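Local coordinates for protein transcriptional regulator, SorC family (Enterococcus faecalis, PDB 2O0M) that probably regulates transcription as a SorC-family DNA-binding protein whose sugar-binding-type domain is thought to respond to a carbohydrate effector, at residues V269-E280 / K314-N322. Numbering follows the deposited sequence.
Sequences VAESFGYFFDEE and KAIRAYMKN. With PO4 (phosphate ion), chain C.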
ATOM      1  N   VAL A 269       7.940 -12.768  -6.613  1.00 15.05           N
ATOM      2  CA  VAL A 269       8.522 -12.558  -5.288  1.00 14.71           C
ATOM      3  C   VAL A 269       7.717 -11.533  -4.483  1.00 13.82           C
ATOM      4  O   VAL A 269       7.446 -11.740  -3.301  1.00 13.38           O
ATOM      5  CB  VAL A 269      10.002 -12.101  -5.408  1.00 14.64           C
ATOM      6  CG1 VAL A 269      10.587 -11.702  -4.069  1.00 15.16           C
ATOM      7  CG2 VAL A 269      10.849 -13.220  -6.015  1.00 15.64           C
ATOM      8  N   ALA A 270       7.373 -10.418  -5.122  1.00 13.20           N
ATOM      9  CA  ALA A 270       6.659  -9.327  -4.463  1.00 12.10           C
ATOM     10  C   ALA A 270       5.337  -9.019  -5.149  1.00 10.85           C
ATOM     11  O   ALA A 270       5.155  -9.283  -6.331  1.00 10.38           O
ATOM     12  CB  ALA A 270       7.521  -8.074  -4.445  1.00 11.88           C
ATOM     13  N   GLU A 271       4.413  -8.471  -4.372  1.00  9.67           N
ATOM     14  CA  GLU A 271       3.169  -7.920  -4.884  1.00  9.60           C
ATOM     15  C   GLU A 271       3.012  -6.481  -4.386  1.00  8.90           C
ATOM     16  O   GLU A 271       3.417  -6.128  -3.264  1.00 10.22           O
ATOM     17  CB  GLU A 271       1.979  -8.771  -4.409  1.00  9.75           C
ATOM     18  CG  GLU A 271       0.611  -8.338  -4.950  1.00 10.10           C
ATOM     19  CD  GLU A 271      -0.014  -7.185  -4.209  1.00  9.67           C
ATOM     20  OE1 GLU A 271       0.436  -6.860  -3.089  1.00 10.79           O
ATOM     21  OE2 GLU A 271      -0.972  -6.588  -4.749  1.00 11.02           O
ATOM     22  N   SER A 272       2.417  -5.648  -5.228  1.00  9.05           N
ATOM     23  CA  SER A 272       1.931  -4.349  -4.778  1.00  9.40           C
ATOM     24  C   SER A 272       0.921  -3.809  -5.789  1.00  9.23           C
ATOM     25  O   SER A 272       1.153  -3.884  -7.003  1.00  9.58           O
ATOM     26  CB  SER A 272       3.088  -3.371  -4.595  1.00 10.05           C
ATOM     27  OG  SER A 272       2.681  -2.257  -3.854  1.00 12.26           O
ATOM     28  N   PHE A 273      -0.201  -3.302  -5.289  1.00  9.75           N
ATOM     29  CA  PHE A 273      -1.267  -2.710  -6.134  1.00 10.17           C
ATOM     30  C   PHE A 273      -1.860  -3.682  -7.162  1.00 10.81           C
ATOM     31  O   PHE A 273      -2.462  -3.250  -8.156  1.00 10.47           O
ATOM     32  CB  PHE A 273      -0.781  -1.461  -6.870  1.00 11.50           C
ATOM     33  CG  PHE A 273      -0.093  -0.456  -6.012  1.00 11.46           C
ATOM     34  CD1 PHE A 273      -0.810   0.380  -5.182  1.00 14.25           C
ATOM     35  CD2 PHE A 273       1.278  -0.302  -6.084  1.00 14.18           C
ATOM     36  CE1 PHE A 273      -0.145   1.334  -4.399  1.00 14.59           C
ATOM     37  CE2 PHE A 273       1.930   0.640  -5.303  1.00 14.39           C
ATOM     38  CZ  PHE A 273       1.221   1.441  -4.474  1.00 13.50           C
ATOM     39  N   GLY A 274      -1.712  -4.984  -6.937  1.00 10.13           N
ATOM     40  CA  GLY A 274      -2.200  -5.974  -7.892  1.00 10.98           C
ATOM     41  C   GLY A 274      -1.246  -6.251  -9.035  1.00 11.26           C
ATOM     42  O   GLY A 274      -1.658  -6.818 -10.074  1.00 12.99           O
ATOM     43  N   TYR A 275       0.007  -5.832  -8.861  1.00 10.96           N
ATOM     44  CA  TYR A 275       1.109  -6.213  -9.749  1.00 11.14           C
ATOM     45  C   TYR A 275       2.025  -7.169  -9.018  1.00 11.10           C
ATOM     46  O   TYR A 275       2.253  -7.011  -7.816  1.00 10.40           O
ATOM     47  CB  TYR A 275       1.927  -4.994 -10.184  1.00 11.52           C
ATOM     48  CG  TYR A 275       1.111  -3.929 -10.894  1.00 11.45           C
ATOM     49  CD1 TYR A 275       1.034  -3.878 -12.279  1.00 12.84           C
ATOM     50  CD2 TYR A 275       0.402  -2.980 -10.169  1.00 11.88           C
ATOM     51  CE1 TYR A 275       0.282  -2.906 -12.920  1.00 12.32           C
ATOM     52  CE2 TYR A 275      -0.355  -2.009 -10.793  1.00 13.31           C
ATOM     53  CZ  TYR A 275      -0.410  -1.960 -12.167  1.00 12.87           C
ATOM     54  OH  TYR A 275      -1.167  -0.975 -12.770  1.00 13.22           O
ATOM     55  N   PHE A 276       2.561  -8.152  -9.747  1.00 11.43           N
ATOM     56  CA  PHE A 276       3.501  -9.113  -9.174  1.00 12.17           C
ATOM     57  C   PHE A 276       4.876  -8.961  -9.804  1.00 12.42           C
ATOM     58  O   PHE A 276       4.980  -8.835 -11.014  1.00 12.97           O
ATOM     59  CB  PHE A 276       2.972 -10.535  -9.359  1.00 11.35           C
ATOM     60  CG  PHE A 276       1.741 -10.803  -8.557  1.00 11.42           C
ATOM     61  CD1 PHE A 276       1.838 -11.392  -7.306  1.00  9.59           C
ATOM     62  CD2 PHE A 276       0.491 -10.388  -9.008  1.00 11.42           C
ATOM     63  CE1 PHE A 276       0.724 -11.606  -6.541  1.00 11.17           C
ATOM     64  CE2 PHE A 276      -0.642 -10.588  -8.232  1.00 11.70           C
ATOM     65  CZ  PHE A 276      -0.529 -11.197  -7.005  1.00 11.25           C
ATOM     66  N   PHE A 277       5.912  -8.978  -8.968  1.00 13.13           N
ATOM     67  CA  PHE A 277       7.284  -8.669  -9.394  1.00 14.17           C
ATOM     68  C   PHE A 277       8.234  -9.832  -9.105  1.00 15.09           C
ATOM     69  O   PHE A 277       8.192 -10.418  -8.031  1.00 14.41           O
ATOM     70  CB  PHE A 277       7.804  -7.433  -8.660  1.00 13.86           C
ATOM     71  CG  PHE A 277       6.910  -6.229  -8.782  1.00 12.94           C
ATOM     72  CD1 PHE A 277       7.169  -5.238  -9.730  1.00 12.08           C
ATOM     73  CD2 PHE A 277       5.810  -6.074  -7.941  1.00 12.90           C
ATOM     74  CE1 PHE A 277       6.350  -4.130  -9.834  1.00 13.47           C
ATOM     75  CE2 PHE A 277       4.985  -4.972  -8.051  1.00 12.26           C
ATOM     76  CZ  PHE A 277       5.252  -3.995  -9.009  1.00 13.06           C
ATOM     77  N   ASP A 278       9.109 -10.153 -10.057  1.00 16.81           N
ATOM     78  CA  ASP A 278      10.162 -11.127  -9.786  1.00 17.93           C
ATOM     79  C   ASP A 278      11.354 -10.419  -9.138  1.00 19.04           C
ATOM     80  O   ASP A 278      11.303  -9.207  -8.915  1.00 17.96           O
ATOM     81  CB  ASP A 278      10.544 -11.932 -11.044  1.00 18.18           C
ATOM     82  CG  ASP A 278      11.194 -11.090 -12.130  1.00 18.54           C
ATOM     83  OD1 ASP A 278      11.677  -9.977 -11.851  1.00 18.37           O
ATOM     84  OD2 ASP A 278      11.232 -11.563 -13.287  1.00 17.88           O
ATOM     85  N   GLU A 279      12.405 -11.166  -8.803  1.00 20.44           N
ATOM     86  CA  GLU A 279      13.528 -10.595  -8.040  1.00 21.72           C
ATOM     87  C   GLU A 279      14.295  -9.516  -8.822  1.00 21.96           C
ATOM     88  O   GLU A 279      14.924  -8.635  -8.229  1.00 21.52           O
ATOM     89  CB  GLU A 279      14.471 -11.692  -7.518  1.00 22.24           C
ATOM     90  CG  GLU A 279      15.466 -12.243  -8.509  1.00 24.16           C
ATOM     91  CD  GLU A 279      16.462 -13.194  -7.861  1.00 24.46           C
ATOM     92  OE1 GLU A 279      17.203 -13.869  -8.607  1.00 28.67           O
ATOM     93  OE2 GLU A 279      16.497 -13.276  -6.609  1.00 27.65           O
ATOM     94  N   GLU A 280      14.217  -9.576 -10.149  1.00 22.53           N
ATOM     95  CA  GLU A 280      14.783  -8.520 -10.995  1.00 23.09           C
ATOM     96  C   GLU A 280      13.943  -7.240 -11.020  1.00 22.89           C
ATOM     97  O   GLU A 280      14.324  -6.258 -11.652  1.00 22.66           O
ATOM     98  CB  GLU A 280      15.022  -9.039 -12.414  1.00 23.79           C
ATOM     99  CG  GLU A 280      16.098 -10.110 -12.482  1.00 26.54           C
ATOM    100  CD  GLU A 280      17.425  -9.644 -11.900  1.00 30.08           C
ATOM    101  OE1 GLU A 280      17.925 -10.292 -10.951  1.00 32.24           O
ATOM    102  OE2 GLU A 280      17.955  -8.618 -12.381  1.00 33.48           O
ATOM    103  N   LYS A 314      13.037  -9.985   0.912  1.00 11.29           N
ATOM    104  CA  LYS A 314      13.081 -10.305  -0.515  1.00 11.84           C
ATOM    105  C   LYS A 314      12.009  -9.549  -1.299  1.00 11.47           C
ATOM    106  O   LYS A 314      12.283  -8.991  -2.364  1.00 10.42           O
ATOM    107  CB  LYS A 314      12.926 -11.808  -0.732  1.00 12.38           C
ATOM    108  CG  LYS A 314      14.125 -12.624  -0.280  1.00 14.13           C
ATOM    109  CD  LYS A 314      13.824 -14.103  -0.329  1.00 15.14           C
ATOM    110  CE  LYS A 314      15.087 -14.946  -0.405  1.00 18.56           C
ATOM    111  NZ  LYS A 314      16.113 -14.571   0.604  1.00 21.10           N
ATOM    112  N   ALA A 315      10.797  -9.511  -0.753  1.00 10.49           N
ATOM    113  CA  ALA A 315       9.687  -8.817  -1.422  1.00 10.80           C
ATOM    114  C   ALA A 315       9.971  -7.319  -1.513  1.00  9.96           C
ATOM    115  O   ALA A 315       9.713  -6.685  -2.540  1.00  9.68           O
ATOM    116  CB  ALA A 315       8.392  -9.057  -0.681  1.00 10.19           C
ATOM    117  N   ILE A 316      10.476  -6.750  -0.423  1.00 10.20           N
ATOM    118  CA  ILE A 316      10.834  -5.326  -0.389  1.00 10.87           C
ATOM    119  C   ILE A 316      11.871  -5.000  -1.471  1.00 11.12           C
ATOM    120  O   ILE A 316      11.700  -4.063  -2.250  1.00 11.78           O
ATOM    121  CB  ILE A 316      11.351  -4.904   1.004  1.00 10.80           C
ATOM    122  CG1 ILE A 316      10.204  -4.943   2.021  1.00  9.62           C
ATOM    123  CG2 ILE A 316      11.954  -3.506   0.962  1.00 10.91           C
ATOM    124  CD1 ILE A 316      10.681  -4.949   3.479  1.00 11.24           C
ATOM    125  N   ARG A 317      12.927  -5.796  -1.541  1.00 11.69           N
ATOM    126  CA  ARG A 317      13.956  -5.603  -2.570  1.00 12.31           C
ATOM    127  C   ARG A 317      13.370  -5.643  -3.987  1.00 12.01           C
ATOM    128  O   ARG A 317      13.713  -4.825  -4.833  1.00 12.67           O
ATOM    129  CB  ARG A 317      15.044  -6.668  -2.445  1.00 12.53           C
ATOM    130  CG  ARG A 317      15.975  -6.455  -1.276  1.00 14.05           C
ATOM    131  CD  ARG A 317      16.755  -7.712  -0.976  1.00 15.66           C
ATOM    132  NE  ARG A 317      17.448  -8.215  -2.162  1.00 18.32           N
ATOM    133  CZ  ARG A 317      17.632  -9.504  -2.439  1.00 19.37           C
ATOM    134  NH1 ARG A 317      17.194 -10.453  -1.614  1.00 19.56           N
ATOM    135  NH2 ARG A 317      18.266  -9.860  -3.548  1.00 20.38           N
ATOM    136  N   ALA A 318      12.477  -6.590  -4.237  1.00 12.27           N
ATOM    137  CA  ALA A 318      11.961  -6.803  -5.587  1.00 12.08           C
ATOM    138  C   ALA A 318      11.043  -5.667  -6.020  1.00 12.56           C
ATOM    139  O   ALA A 318      11.104  -5.201  -7.165  1.00 13.16           O
ATOM    140  CB  ALA A 318      11.248  -8.134  -5.679  1.00 11.97           C
ATOM    141  N   TYR A 319      10.181  -5.220  -5.113  1.00 11.89           N
ATOM    142  CA  TYR A 319       9.275  -4.121  -5.447  1.00 12.70           C
ATOM    143  C   TYR A 319      10.044  -2.801  -5.509  1.00 13.41           C
ATOM    144  O   TYR A 319       9.830  -1.994  -6.410  1.00 13.54           O
ATOM    145  CB  TYR A 319       8.108  -3.972  -4.454  1.00 12.06           C
ATOM    146  CG  TYR A 319       7.405  -2.662  -4.713  1.00 11.06           C
ATOM    147  CD1 TYR A 319       6.543  -2.521  -5.802  1.00 11.82           C
ATOM    148  CD2 TYR A 319       7.690  -1.534  -3.955  1.00 11.19           C
ATOM    149  CE1 TYR A 319       5.940  -1.297  -6.098  1.00 11.50           C
ATOM    150  CE2 TYR A 319       7.096  -0.313  -4.236  1.00 10.99           C
ATOM    151  CZ  TYR A 319       6.223  -0.192  -5.302  1.00 10.30           C
ATOM    152  OH  TYR A 319       5.647   1.040  -5.576  1.00 12.52           O
HETATM  153  N   MSE A 320      10.913  -2.558  -4.536  1.00 14.67           N
HETATM  154  CA  MSE A 320      11.508  -1.231  -4.401  1.00 16.80           C
HETATM  155  C   MSE A 320      12.426  -0.869  -5.572  1.00 18.29           C
HETATM  156  O   MSE A 320      12.710   0.317  -5.790  1.00 18.74           O
HETATM  157  CB  MSE A 320      12.216  -1.089  -3.042  1.00 16.51           C
HETATM  158  CG  MSE A 320      11.262  -1.073  -1.853  1.00 17.98           C
HETATM  159 SE   MSE A 320      10.086   0.471  -1.776  1.00 23.36          SE
HETATM  160  CE  MSE A 320      11.458   1.808  -1.903  1.00 19.75           C
ATOM    161  N   LYS A 321      12.860  -1.877  -6.334  1.00 20.26           N
ATOM    162  CA  LYS A 321      13.747  -1.678  -7.491  1.00 22.36           C
ATOM    163  C   LYS A 321      13.238  -0.621  -8.449  1.00 23.50           C
ATOM    164  O   LYS A 321      14.022   0.230  -8.919  1.00 25.19           O
ATOM    165  CB  LYS A 321      13.951  -2.990  -8.257  1.00 22.84           C
ATOM    166  CG  LYS A 321      15.083  -3.812  -7.734  1.00 24.65           C
ATOM    167  CD  LYS A 321      15.336  -5.036  -8.581  1.00 24.58           C
ATOM    168  CE  LYS A 321      16.663  -5.673  -8.235  1.00 25.59           C
ATOM    169  NZ  LYS A 321      16.872  -6.972  -8.917  1.00 27.64           N
ATOM    170  N   ASN A 322      11.938  -0.680  -8.729  1.00 23.65           N
ATOM    171  CA  ASN A 322      11.274   0.246  -9.647  1.00 23.83           C
ATOM    172  C   ASN A 322      10.257   1.195  -8.988  1.00 23.03           C
ATOM    173  O   ASN A 322       9.468   1.821  -9.691  1.00 23.90           O
ATOM    174  CB  ASN A 322      10.598  -0.544 -10.782  1.00 25.12           C
ATOM    175  CG  ASN A 322       9.256  -1.201 -10.368  1.00 27.85           C
ATOM    176  OD1 ASN A 322       8.850  -1.202  -9.187  1.00 30.53           O
ATOM    177  ND2 ASN A 322       8.569  -1.771 -11.361  1.00 30.04           N
TER
HETATM  178  P   PO4 C 402      18.566  -6.491  -5.112  1.00 43.98           P
HETATM  179  O1  PO4 C 402      18.884  -7.845  -5.698  1.00 46.76           O
HETATM  180  O2  PO4 C 402      19.507  -6.102  -4.002  1.00 48.56           O
HETATM  181  O3  PO4 C 402      18.634  -5.467  -6.213  1.00 46.44           O
HETATM  182  O4  PO4 C 402      17.169  -6.516  -4.563  1.00 48.29           O
HETATM  183  O   HOH W   1      17.590  -6.165 -11.457  1.00 76.58           O
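A270 and A315 bring the β-hairpin 270–277 against helix 314–320, strand 270–272 crossing the helix at -60° with the axes 7.5 Å apart at their closest. Small residues permit such an approach: A270 CB reaches A315 O at 3.2 Å and also touches the methyls of A315 and A318, while V269 CG1 lies against K314 O and A318 CB. V269 and A270 can both serve this surface because they form a classic β bulge, their two N-H groups sharing F277 O. A318 CB in turn packs 3.4 Å from D278 O.

Further along, Y319 is the aromatic counterpart. Its CG stands anti to the backbone N (chi1 168°), which swings the ring out next to the F277 side chain, the two pointing the same way with their rings nearly perpendicular. The pair is T-shaped, the CD1 edge of Y319 meeting the face of F277 with centroids 5.4 Å apart and planes at 81°. S272 OG sits over one face of the Y319 ring, displaced toward its periphery, and Y319 OH meets the edge of the F273 ring.

On the solvent-facing side, extended K321 donates from NZ to a lone pair of E279 O at 2.7 Å; its salt bridge to E280 OE2 is long, but a water links the two groups. R317 instead holds a phosphate, probably from the crystallisation liquor, through NE and NH2.

Strand 238–245 pairs with strand 270–272 and supplies H241 and I243 to Y319, whereas I316 and M320 of the helix pack on F105 of helix 96–105.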